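Local structure of Serine/threonine-protein kinase PknE (Mycobacterium tuberculosis, 2H34) at residues G48-A53 with I61-L66; R114-V119 with L166-D171; G129-P134 with Y226-G231; A146-H151 with Y281-D286. The protein transfers phosphate from ATP to serine and threonine residues of proteins and is probably important for survival of the bacterium in its host during infection. All blocks are in the same frame, centred on the assembly; numbering follows the deposited sequence.

Interaction 1: residues G48-A53 with I61-L66; sequences GDVYEA and IVALKL
Tyr51 and Leu64 form the middle hydrogen-bonded pair of an antiparallel beta hairpin, strands 49-55 and 60-66, within the five-stranded sheet of the kinase N-lobe. The backbone carries most of the contact: together with Asp49-Leu66 and Ala53-Val62, this pair supplies six N-H...O bonds. Leu64 N meets Tyr51 O at 2.8 Å, nearly in line with its C=O, whereas Leu66 N sits above the carbonyl plane of Asp49, 48° out of it. The segment axes run at 149° to each other.

Apolar contacts line both faces. On the face of Tyr51 and Ala53, Leu66 CD1 lies at the ring edge, 4.0 Å from Tyr51 CD2, and Ala53 CB touches Leu64 CB at 4.1 Å. On the other, Val50 CG2, anti to its carbonyl carbon, rests against Lys65 CB at 3.8 Å.

Charged ends turn to partners beyond the hairpin, Asp49 forming a salt bridge with Arg44. Gly48, Asp49 and Val50 end the predicted ATP-binding glycine-rich loop, and Lys65 is the predicted ATP-binding lysine. The Lys65 chain is extended up to a bend at chi3 (-85°), and its NZ forms a salt bridge with OD2 of Asp177, the DFG aspartate.

Interaction 2: residues R114-V119 with L166-D171; sequences RLINGV and LVSADD
Ser168 and Asn117 illustrate how a connecting segment can be fastened through its main chain. The hydroxyl OG of Ser168 donates to Asn117 O at 2.9 Å, approaching almost head-on to the carbonyl. With OG anti to the carbonyl carbon of Ser168 (chi1 -59°), the hydroxyl reaches across to residues 116-117.

Two backbone bonds continue the join. Val119 and Val167 make an antiparallel hydrogen-bonded pair: Val167 N to Val119 O is 2.8 Å and nearly straight at 174°, while Val119 N to Val167 O is 3.1 Å and more bent. Between these grips Gly118 brings its CA to 3.1 Å from Val167 O in a C-H...O contact, with a positive phi (134°) that suits a residue without a side chain.

The apolar part centres on Leu166. Its two methyls divide the work: CD2 meets Ile116 CG2, and CD1 lies against the backbone of Gly118, 3.7 Å from its C atom. The same Ile116 CG2 also borders Ser168 OG. Tyr174 of strand 173-175 packs on both Ile116 and Ser168, and Met124 of helix 121-128 on both valines.

Segment 114-119 corresponds to the kinase hinge between the lobes, and Leu166, soon after the catalytic loop, corresponds to the residue that in relatives floors the adenine pocket; the arrangement is characteristic of the hinge meeting the C-lobe beneath the nucleotide cleft.

Interaction 3: residues G129-P134 with Y226-G231; sequences GPLAPP and YECLTG
Pro130 turns the CA-CB edge of its ring to the last turn of helix 217-230, with CB 3.2 Å from Leu229 O. The next residue, Leu131, offers its backbone instead: Leu131 N donates to Cys228 O at 2.8 Å, N-H...O angle 158°, and comes in nearly on the line of the C=O bond. The leucine side chain leads off into the interior, with CD1 at 4.2 Å from Cys228 CB, in a pocket that Leu121 and Met124 of helix 121-128 and Ile139 of helix 133-152 help to line.

Further along, Pro133, in the first turn of helix 133-152, meets Leu229 with the two side chains at about a right angle. The CA-CB bond of Leu229 points away from segment 129-134, but its CG is anti to the carbonyl carbon (chi1 -69°), and the chain swings back until CD2 lies 3.9 Å from Pro133 CB. Gly231, with positive phi, is the first residue past the helix and lies over one face of the Pro130 ring.

The contact thus joins the turn between helices 121-128 and 133-152 to the C-terminal end of helix 217-230 in the C-lobe. In a last helical turn, carbonyls run out of the usual N-H donors four residues on; here Leu131 N serves Cys228 O, and Arg258 serves Thr230 O. This pairing suggests that the negative end of the helix dipole is met by donors from the surrounding loops.

Interaction 4: residues A146-H151 with Y281-D286; sequences ALDAAH and YVTCGD
Asp148 directs its carboxylate at the start of helix 284-293, in the helical C-lobe of the protein kinase fold. An aspartate of helix 133-152 here meets a helix N-terminus whose N-cap residue is Thr283. Asp148 OD1 accepts from Cys284 N at 3.1 Å through the syn lone pair; the bond is bent, 137° at the hydrogen. OD2 lies on the Gly285 side, 3.1 Å from Gly285 N. Asp148 CG is anti to the carbonyl carbon (chi1 -76°), which sends the group outward from its helix. From the preceding residue, Leu147 CD1 packs on Cys284 SG at 3.6 Å.

In the second shell, Cys284 is backed by Ile218 and Leu221 of helix 217-230, while Leu147 also touches Val160, Leu175 and Asp217, with its side chain about 7 Å from that of Asp159, the predicted proton acceptor. A bound sodium ion lies about 4 Å from the Asp148 side chain. The positive end of the helix dipole would probably stabilise the charged form of Asp148.

Thr283 borders the carboxylate with its CB 3.7 Å from Asp148 OD1. Its own hydroxyl fixes the turn: Thr283 OG1 accepts from Asp286 N at 2.8 Å.

Taken together, the four contacts sample both lobes of the kinase and the connection between them. Interaction 1 belongs to the N-lobe and interactions 3 and 4 to the C-lobe, while interaction 2 sits at the passage between them. Interactions 1 and 2 touch directly, Glu52 CG lying 3.7 Å from Leu115 CD1, and both border the nucleotide cleft: Leu166 has its side chain about 9 Å from that of Val42 in the predicted ATP site. Interactions 3 and 4 use opposite ends of helix 133-152, their centres about 21 Å apart. Interaction 4 lies nearer the predicted catalytic Asp159, whereas interaction 3, its centre about 31 Å from that of interaction 1, is remote from the annotated sites.

Interaction 1: residues G48-A53 with I61-L66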
loop_
_atom_site.group_PDB
_atom_site.type_symbol
_atom_site.label_atom_id
_atom_site.label_comp_id
_atom_site.label_asym_id
_atom_site.label_seq_id
_atom_site.Cartn_x
_atom_site.Cartn_y
_atom_site.Cartn_z
ATOM N N GLY A 48 15.959 -1.773 0.176
ATOM C CA GLY A 48 16.472 -2.933 0.897
ATOM C C GLY A 48 15.709 -4.217 0.642
ATOM O O GLY A 48 14.638 -4.212 0.036
ATOM N N ASP A 49 16.273 -5.325 1.109
ATOM C CA ASP A 49 15.643 -6.627 0.973
ATOM C C ASP A 49 15.357 -7.171 2.364
ATOM O O ASP A 49 16.245 -7.215 3.217
ATOM C CB ASP A 49 16.553 -7.584 0.199
ATOM C CG ASP A 49 17.286 -6.898 -0.951
ATOM O OD1 ASP A 49 16.668 -6.053 -1.640
ATOM O OD2 ASP A 49 18.482 -7.205 -1.166
ATOM N N VAL A 50 14.110 -7.566 2.592
ATOM C CA VAL A 50 13.678 -8.035 3.907
ATOM C C VAL A 50 13.949 -9.529 4.085
ATOM O O VAL A 50 13.717 -10.331 3.177
ATOM C CB VAL A 50 12.171 -7.737 4.157
ATOM C CG1 VAL A 50 11.716 -8.281 5.503
ATOM C CG2 VAL A 50 11.891 -6.244 4.067
ATOM N N TYR A 51 14.467 -9.878 5.256
ATOM C CA TYR A 51 14.545 -11.262 5.695
ATOM C C TYR A 51 13.725 -11.392 6.968
ATOM O O TYR A 51 13.587 -10.422 7.716
ATOM C CB TYR A 51 15.992 -11.648 6.023
ATOM C CG TYR A 51 16.946 -11.756 4.853
ATOM C CD1 TYR A 51 16.846 -12.801 3.930
ATOM C CD2 TYR A 51 17.990 -10.844 4.700
ATOM C CE1 TYR A 51 17.743 -12.911 2.865
ATOM C CE2 TYR A 51 18.892 -10.948 3.644
ATOM C CZ TYR A 51 18.763 -11.980 2.732
ATOM O OH TYR A 51 19.652 -12.073 1.691
ATOM N N GLU A 52 13.187 -12.585 7.215
ATOM C CA GLU A 52 12.737 -12.960 8.555
ATOM C C GLU A 52 13.987 -13.219 9.378
ATOM O O GLU A 52 14.986 -13.705 8.842
ATOM C CB GLU A 52 11.868 -14.218 8.517
ATOM C CG GLU A 52 10.493 -14.016 7.890
ATOM C CD GLU A 52 9.901 -15.291 7.287
ATOM O OE1 GLU A 52 10.646 -16.281 7.087
ATOM O OE2 GLU A 52 8.685 -15.298 6.989
ATOM N N ALA A 53 13.950 -12.893 10.668
ATOM C CA ALA A 53 15.156 -12.954 11.495
ATOM C C ALA A 53 14.866 -13.165 12.974
ATOM O O ALA A 53 13.913 -12.605 13.507
ATOM C CB ALA A 53 15.984 -11.696 11.298
ATOM N N ILE A 61 10.919 -13.515 16.974
ATOM C CA ILE A 61 11.157 -13.517 15.537
ATOM C C ILE A 61 10.610 -12.244 14.928
ATOM O O ILE A 61 9.424 -11.933 15.072
ATOM C CB ILE A 61 10.519 -14.726 14.809
ATOM C CG1 ILE A 61 10.635 -16.012 15.645
ATOM C CG2 ILE A 61 11.162 -14.898 13.425
ATOM C CD1 ILE A 61 9.543 -17.051 15.354
ATOM N N VAL A 62 11.478 -11.517 14.235
ATOM C CA VAL A 62 11.118 -10.220 13.683
ATOM C C VAL A 62 11.382 -10.162 12.184
ATOM O O VAL A 62 12.094 -11.004 11.640
ATOM C CB VAL A 62 11.859 -9.060 14.415
ATOM C CG1 VAL A 62 11.471 -9.019 15.884
ATOM C CG2 VAL A 62 13.367 -9.196 14.276
ATOM N N ALA A 63 10.786 -9.177 11.520
ATOM C CA ALA A 63 11.107 -8.889 10.131
ATOM C C ALA A 63 12.239 -7.871 10.106
ATOM O O ALA A 63 12.202 -6.878 10.829
ATOM C CB ALA A 63 9.886 -8.359 9.400
ATOM N N LEU A 64 13.259 -8.134 9.299
ATOM C CA LEU A 64 14.403 -7.243 9.240
ATOM C C LEU A 64 14.741 -6.855 7.813
ATOM O O LEU A 64 15.034 -7.712 6.979
ATOM C CB LEU A 64 15.610 -7.875 9.933
ATOM C CG LEU A 64 16.936 -7.103 9.893
ATOM C CD1 LEU A 64 16.827 -5.741 10.564
ATOM C CD2 LEU A 64 18.047 -7.918 10.535
ATOM N N LYS A 65 14.690 -5.554 7.546
ATOM C CA LYS A 65 15.053 -5.022 6.245
ATOM C C LYS A 65 16.513 -4.620 6.261
ATOM O O LYS A 65 16.947 -3.888 7.150
ATOM C CB LYS A 65 14.185 -3.813 5.897
ATOM C CG LYS A 65 14.581 -3.121 4.595
ATOM C CD LYS A 65 13.827 -1.817 4.380
ATOM C CE LYS A 65 12.477 -2.057 3.730
ATOM N NZ LYS A 65 11.603 -0.861 3.869
ATOM N N LEU A 66 17.264 -5.109 5.274
ATOM C CA LEU A 66 18.677 -4.759 5.106
ATOM C C LEU A 66 18.902 -4.055 3.783
ATOM O O LEU A 66 18.655 -4.627 2.719
ATOM C CB LEU A 66 19.553 -6.006 5.157
ATOM C CG LEU A 66 19.674 -6.733 6.492
ATOM C CD1 LEU A 66 20.360 -8.070 6.279
ATOM C CD2 LEU A 66 20.432 -5.883 7.500
#

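Interaction 2: residues R114-V119 with L166-D171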
loop_
_atom_site.group_PDB
_atom_site.type_symbol
_atom_site.label_atom_id
_atom_site.label_comp_id
_atom_site.label_asym_id
_atom_site.label_seq_id
_atom_site.Cartn_x
_atom_site.Cartn_y
_atom_site.Cartn_z
ATOM N N ARG A 114 8.122 -5.604 13.496
ATOM C CA ARG A 114 7.178 -6.672 13.827
ATOM C C ARG A 114 6.897 -7.570 12.615
ATOM O O ARG A 114 6.694 -7.085 11.494
ATOM C CB ARG A 114 5.887 -6.026 14.356
ATOM C CG ARG A 114 4.801 -6.954 14.896
ATOM C CD ARG A 114 4.381 -6.483 16.286
ATOM N NE ARG A 114 2.938 -6.503 16.516
ATOM C CZ ARG A 114 2.364 -6.172 17.672
ATOM N NH1 ARG A 114 3.112 -5.806 18.700
ATOM N NH2 ARG A 114 1.043 -6.202 17.810
ATOM N N LEU A 115 6.913 -8.879 12.840
ATOM C CA LEU A 115 6.662 -9.835 11.769
ATOM C C LEU A 115 5.182 -10.139 11.638
ATOM O O LEU A 115 4.533 -10.510 12.614
ATOM C CB LEU A 115 7.411 -11.141 12.019
ATOM C CG LEU A 115 6.929 -12.285 11.119
ATOM C CD1 LEU A 115 7.823 -12.434 9.890
ATOM C CD2 LEU A 115 6.814 -13.589 11.903
ATOM N N ILE A 116 4.661 -10.028 10.423
ATOM C CA ILE A 116 3.256 -10.288 10.214
ATOM C C ILE A 116 3.016 -11.443 9.272
ATOM O O ILE A 116 3.743 -11.618 8.305
ATOM C CB ILE A 116 2.534 -9.039 9.719
ATOM C CG1 ILE A 116 2.563 -7.956 10.802
ATOM C CG2 ILE A 116 1.101 -9.368 9.332
ATOM C CD1 ILE A 116 2.069 -8.428 12.174
ATOM N N ASN A 117 1.987 -12.226 9.590
ATOM C CA ASN A 117 1.506 -13.318 8.763
ATOM C C ASN A 117 0.355 -12.867 7.887
ATOM O O ASN A 117 -0.308 -11.877 8.176
ATOM C CB ASN A 117 0.998 -14.432 9.659
ATOM C CG ASN A 117 2.096 -15.373 10.111
ATOM O OD1 ASN A 117 3.145 -14.956 10.619
ATOM N ND2 ASN A 117 1.848 -16.671 9.936
ATOM N N GLY A 118 0.086 -13.614 6.827
ATOM C CA GLY A 118 -1.049 -13.313 5.967
ATOM C C GLY A 118 -0.684 -13.355 4.502
ATOM O O GLY A 118 0.419 -13.766 4.147
ATOM N N VAL A 119 -1.616 -12.933 3.655
ATOM C CA VAL A 119 -1.431 -12.979 2.210
ATOM C C VAL A 119 -1.641 -11.593 1.602
ATOM O O VAL A 119 -2.366 -10.777 2.175
ATOM C CB VAL A 119 -2.379 -14.016 1.536
ATOM C CG1 VAL A 119 -1.936 -15.419 1.858
ATOM C CG2 VAL A 119 -3.820 -13.816 1.964
ATOM N N LEU A 166 -1.359 -6.512 3.152
ATOM C CA LEU A 166 -1.170 -7.805 3.774
ATOM C C LEU A 166 -2.342 -8.100 4.681
ATOM O O LEU A 166 -2.577 -7.377 5.648
ATOM C CB LEU A 166 0.126 -7.801 4.585
ATOM C CG LEU A 166 0.636 -9.125 5.175
ATOM C CD1 LEU A 166 1.017 -10.123 4.079
ATOM C CD2 LEU A 166 1.812 -8.868 6.116
ATOM N N VAL A 167 -3.073 -9.164 4.375
ATOM C CA VAL A 167 -4.296 -9.468 5.103
ATOM C C VAL A 167 -4.039 -10.602 6.101
ATOM O O VAL A 167 -3.638 -11.697 5.721
ATOM C CB VAL A 167 -5.446 -9.774 4.124
ATOM C CG1 VAL A 167 -6.715 -10.101 4.844
ATOM C CG2 VAL A 167 -5.680 -8.579 3.260
ATOM N N SER A 168 -4.248 -10.314 7.379
ATOM C CA SER A 168 -3.956 -11.265 8.436
ATOM C C SER A 168 -5.207 -12.000 8.882
ATOM O O SER A 168 -6.214 -12.006 8.183
ATOM C CB SER A 168 -3.321 -10.555 9.626
ATOM O OG SER A 168 -2.130 -9.911 9.232
ATOM N N ALA A 169 -5.114 -12.613 10.058
ATOM C CA ALA A 169 -6.193 -13.361 10.699
ATOM C C ALA A 169 -7.627 -13.005 10.275
ATOM O O ALA A 169 -8.166 -13.655 9.375
ATOM C CB ALA A 169 -6.037 -13.300 12.211
ATOM N N ASP A 170 -8.247 -12.013 10.923
ATOM C CA ASP A 170 -9.659 -11.702 10.668
ATOM C C ASP A 170 -9.759 -10.521 9.736
ATOM O O ASP A 170 -10.315 -9.479 10.092
ATOM C CB ASP A 170 -10.441 -11.427 11.957
ATOM C CG ASP A 170 -11.048 -12.693 12.560
ATOM O OD1 ASP A 170 -10.298 -13.669 12.836
ATOM O OD2 ASP A 170 -12.288 -12.715 12.784
ATOM N N ASP A 171 -9.208 -10.682 8.535
ATOM C CA ASP A 171 -9.206 -9.615 7.539
ATOM C C ASP A 171 -8.494 -8.379 8.064
ATOM O O ASP A 171 -8.833 -7.266 7.702
ATOM C CB ASP A 171 -10.640 -9.237 7.151
ATOM C CG ASP A 171 -11.192 -10.078 6.023
ATOM O OD1 ASP A 171 -10.523 -11.038 5.587
ATOM O OD2 ASP A 171 -12.307 -9.762 5.564
#

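Interaction 3: residues G129-P134 with Y226-G231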
loop_
_atom_site.group_PDB
_atom_site.type_symbol
_atom_site.label_atom_id
_atom_site.label_comp_id
_atom_site.label_asym_id
_atom_site.label_seq_id
_atom_site.Cartn_x
_atom_site.Cartn_y
_atom_site.Cartn_z
ATOM N N GLY A 129 -10.882 -14.656 -6.431
ATOM C CA GLY A 129 -11.734 -13.843 -7.282
ATOM C C GLY A 129 -12.045 -12.533 -6.584
ATOM O O GLY A 129 -11.336 -12.150 -5.660
ATOM N N PRO A 130 -13.104 -11.826 -7.028
ATOM C CA PRO A 130 -13.499 -10.576 -6.380
ATOM C C PRO A 130 -13.941 -10.808 -4.945
ATOM O O PRO A 130 -14.368 -11.910 -4.607
ATOM C CB PRO A 130 -14.690 -10.106 -7.228
ATOM C CG PRO A 130 -15.201 -11.329 -7.888
ATOM C CD PRO A 130 -13.981 -12.146 -8.168
ATOM N N LEU A 131 -13.830 -9.775 -4.115
ATOM C CA LEU A 131 -14.289 -9.844 -2.729
ATOM C C LEU A 131 -15.727 -9.378 -2.588
ATOM O O LEU A 131 -16.147 -8.439 -3.255
ATOM C CB LEU A 131 -13.427 -8.965 -1.833
ATOM C CG LEU A 131 -11.914 -9.125 -1.822
ATOM C CD1 LEU A 131 -11.340 -8.170 -0.797
ATOM C CD2 LEU A 131 -11.502 -10.564 -1.522
ATOM N N ALA A 132 -16.478 -10.029 -1.706
ATOM C CA ALA A 132 -17.743 -9.489 -1.239
ATOM C C ALA A 132 -17.499 -8.025 -0.868
ATOM O O ALA A 132 -16.514 -7.711 -0.200
ATOM C CB ALA A 132 -18.233 -10.276 -0.033
ATOM N N PRO A 133 -18.356 -7.113 -1.355
ATOM C CA PRO A 133 -18.123 -5.674 -1.150
ATOM C C PRO A 133 -17.837 -5.232 0.296
ATOM O O PRO A 133 -16.897 -4.475 0.518
ATOM C CB PRO A 133 -19.400 -5.033 -1.703
ATOM C CG PRO A 133 -19.852 -6.003 -2.744
ATOM C CD PRO A 133 -19.558 -7.363 -2.165
ATOM N N PRO A 134 -18.620 -5.701 1.278
ATOM C CA PRO A 134 -18.282 -5.304 2.646
ATOM C C PRO A 134 -16.853 -5.666 3.051
ATOM O O PRO A 134 -16.211 -4.927 3.790
ATOM C CB PRO A 134 -19.283 -6.089 3.491
ATOM C CG PRO A 134 -20.448 -6.288 2.574
ATOM C CD PRO A 134 -19.825 -6.549 1.241
ATOM N N TYR A 226 -11.683 -0.596 -6.575
ATOM C CA TYR A 226 -12.279 -1.058 -7.816
ATOM C C TYR A 226 -11.957 -2.515 -8.076
ATOM O O TYR A 226 -12.861 -3.337 -8.271
ATOM C CB TYR A 226 -11.788 -0.232 -8.994
ATOM C CG TYR A 226 -12.471 -0.601 -10.306
ATOM C CD1 TYR A 226 -13.730 -0.086 -10.632
ATOM C CD2 TYR A 226 -11.860 -1.473 -11.215
ATOM C CE1 TYR A 226 -14.352 -0.431 -11.827
ATOM C CE2 TYR A 226 -12.474 -1.817 -12.409
ATOM C CZ TYR A 226 -13.712 -1.291 -12.708
ATOM O OH TYR A 226 -14.319 -1.640 -13.882
ATOM N N GLU A 227 -10.662 -2.828 -8.063
ATOM C CA GLU A 227 -10.198 -4.177 -8.358
ATOM C C GLU A 227 -10.767 -5.225 -7.413
ATOM O O GLU A 227 -11.119 -6.324 -7.857
ATOM C CB GLU A 227 -8.676 -4.252 -8.368
ATOM C CG GLU A 227 -8.181 -5.559 -8.956
ATOM C CD GLU A 227 -6.695 -5.575 -9.230
ATOM O OE1 GLU A 227 -6.060 -4.491 -9.210
ATOM O OE2 GLU A 227 -6.171 -6.686 -9.477
ATOM N N CYS A 228 -10.858 -4.880 -6.129
ATOM C CA CYS A 228 -11.423 -5.774 -5.122
ATOM C C CYS A 228 -12.861 -6.120 -5.444
ATOM O O CYS A 228 -13.335 -7.222 -5.151
ATOM C CB CYS A 228 -11.397 -5.116 -3.743
ATOM S SG CYS A 228 -9.758 -4.791 -3.078
ATOM N N LEU A 229 -13.554 -5.151 -6.034
ATOM C CA LEU A 229 -14.968 -5.287 -6.328
ATOM C C LEU A 229 -15.171 -6.104 -7.587
ATOM O O LEU A 229 -15.871 -7.118 -7.580
ATOM C CB LEU A 229 -15.620 -3.905 -6.464
ATOM C CG LEU A 229 -15.740 -3.095 -5.167
ATOM C CD1 LEU A 229 -15.991 -1.618 -5.437
ATOM C CD2 LEU A 229 -16.822 -3.673 -4.258
ATOM N N THR A 230 -14.538 -5.661 -8.665
ATOM C CA THR A 230 -14.826 -6.201 -9.978
ATOM C C THR A 230 -14.046 -7.475 -10.228
ATOM O O THR A 230 -14.548 -8.398 -10.861
ATOM C CB THR A 230 -14.490 -5.195 -11.083
ATOM O OG1 THR A 230 -13.097 -4.871 -11.018
ATOM C CG2 THR A 230 -15.320 -3.924 -10.927
ATOM N N GLY A 231 -12.817 -7.513 -9.725
ATOM C CA GLY A 231 -11.910 -8.618 -9.995
ATOM C C GLY A 231 -10.662 -8.162 -10.720
ATOM O O GLY A 231 -9.643 -8.833 -10.671
#

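Interaction 4: residues A146-H151 with Y281-D286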
loop_
_atom_site.group_PDB
_atom_site.type_symbol
_atom_site.label_atom_id
_atom_site.label_comp_id
_atom_site.label_asym_id
_atom_site.label_seq_id
_atom_site.Cartn_x
_atom_site.Cartn_y
_atom_site.Cartn_z
ATOM N N ALA A 146 -4.050 3.763 7.376
ATOM C CA ALA A 146 -2.591 3.771 7.397
ATOM C C ALA A 146 -2.037 4.900 6.525
ATOM O O ALA A 146 -1.138 5.635 6.930
ATOM C CB ALA A 146 -2.061 2.442 6.946
ATOM N N LEU A 147 -2.591 5.039 5.327
ATOM C CA LEU A 147 -2.159 6.067 4.415
ATOM C C LEU A 147 -2.346 7.456 5.009
ATOM O O LEU A 147 -1.408 8.261 4.975
ATOM C CB LEU A 147 -2.911 5.955 3.098
ATOM C CG LEU A 147 -2.641 4.746 2.205
ATOM C CD1 LEU A 147 -3.573 4.772 1.003
ATOM C CD2 LEU A 147 -1.191 4.729 1.765
ATOM N N ASP A 148 -3.534 7.744 5.550
ATOM C CA ASP A 148 -3.794 9.045 6.184
ATOM C C ASP A 148 -2.728 9.367 7.237
ATOM O O ASP A 148 -2.191 10.473 7.291
ATOM C CB ASP A 148 -5.151 9.048 6.884
ATOM C CG ASP A 148 -6.330 9.176 5.932
ATOM O OD1 ASP A 148 -6.184 9.615 4.765
ATOM O OD2 ASP A 148 -7.443 8.844 6.401
ATOM N N ALA A 149 -2.443 8.384 8.088
ATOM C CA ALA A 149 -1.470 8.548 9.161
ATOM C C ALA A 149 -0.104 8.889 8.575
ATOM O O ALA A 149 0.603 9.762 9.092
ATOM C CB ALA A 149 -1.392 7.295 10.000
ATOM N N ALA A 150 0.257 8.199 7.494
ATOM C CA ALA A 150 1.539 8.413 6.861
ATOM C C ALA A 150 1.641 9.875 6.407
ATOM O O ALA A 150 2.530 10.615 6.860
ATOM C CB ALA A 150 1.726 7.455 5.707
ATOM N N HIS A 151 0.690 10.292 5.565
ATOM C CA HIS A 151 0.587 11.679 5.123
ATOM C C HIS A 151 0.732 12.681 6.278
ATOM O O HIS A 151 1.471 13.660 6.183
ATOM C CB HIS A 151 -0.732 11.913 4.393
ATOM C CG HIS A 151 -0.866 13.299 3.844
ATOM N ND1 HIS A 151 -0.232 13.704 2.688
ATOM C CD2 HIS A 151 -1.517 14.387 4.316
ATOM C CE1 HIS A 151 -0.501 14.976 2.463
ATOM N NE2 HIS A 151 -1.281 15.414 3.435
ATOM N N TYR A 281 -11.597 12.825 -3.297
ATOM C CA TYR A 281 -11.667 12.946 -1.860
ATOM C C TYR A 281 -10.348 13.499 -1.374
ATOM O O TYR A 281 -9.314 13.246 -1.973
ATOM C CB TYR A 281 -11.945 11.602 -1.211
ATOM C CG TYR A 281 -13.212 10.923 -1.690
ATOM C CD1 TYR A 281 -13.173 9.959 -2.697
ATOM C CD2 TYR A 281 -14.445 11.223 -1.119
ATOM C CE1 TYR A 281 -14.335 9.328 -3.131
ATOM C CE2 TYR A 281 -15.604 10.597 -1.542
ATOM C CZ TYR A 281 -15.543 9.660 -2.546
ATOM O OH TYR A 281 -16.687 9.035 -2.959
ATOM N N VAL A 282 -10.404 14.285 -0.307
ATOM C CA VAL A 282 -9.222 14.934 0.253
ATOM C C VAL A 282 -8.427 13.958 1.123
ATOM O O VAL A 282 -7.202 14.068 1.241
ATOM C CB VAL A 282 -9.631 16.202 1.031
ATOM C CG1 VAL A 282 -8.462 16.787 1.823
ATOM C CG2 VAL A 282 -10.146 17.227 0.046
ATOM N N THR A 283 -9.144 13.008 1.722
ATOM C CA THR A 283 -8.527 11.928 2.477
ATOM C C THR A 283 -8.994 10.525 2.072
ATOM O O THR A 283 -10.067 10.333 1.488
ATOM C CB THR A 283 -8.784 12.061 3.989
ATOM O OG1 THR A 283 -10.165 11.805 4.257
ATOM C CG2 THR A 283 -8.385 13.435 4.490
ATOM N N CYS A 284 -8.180 9.543 2.435
ATOM C CA CYS A 284 -8.566 8.163 2.331
ATOM C C CYS A 284 -9.692 7.884 3.299
ATOM O O CYS A 284 -10.511 6.983 3.069
ATOM C CB CYS A 284 -7.375 7.276 2.656
ATOM S SG CYS A 284 -6.247 7.112 1.287
ATOM N N GLY A 285 -9.724 8.655 4.385
ATOM C CA GLY A 285 -10.798 8.560 5.365
ATOM C C GLY A 285 -12.138 8.871 4.731
ATOM O O GLY A 285 -13.117 8.158 4.949
ATOM N N ASP A 286 -12.169 9.920 3.913
ATOM C CA ASP A 286 -13.396 10.320 3.238
ATOM C C ASP A 286 -13.774 9.338 2.152
ATOM O O ASP A 286 -14.958 9.052 1.956
ATOM C CB ASP A 286 -13.280 11.730 2.678
ATOM C CG ASP A 286 -13.158 12.774 3.765
ATOM O OD1 ASP A 286 -12.593 13.846 3.472
ATOM O OD2 ASP A 286 -13.610 12.525 4.912
#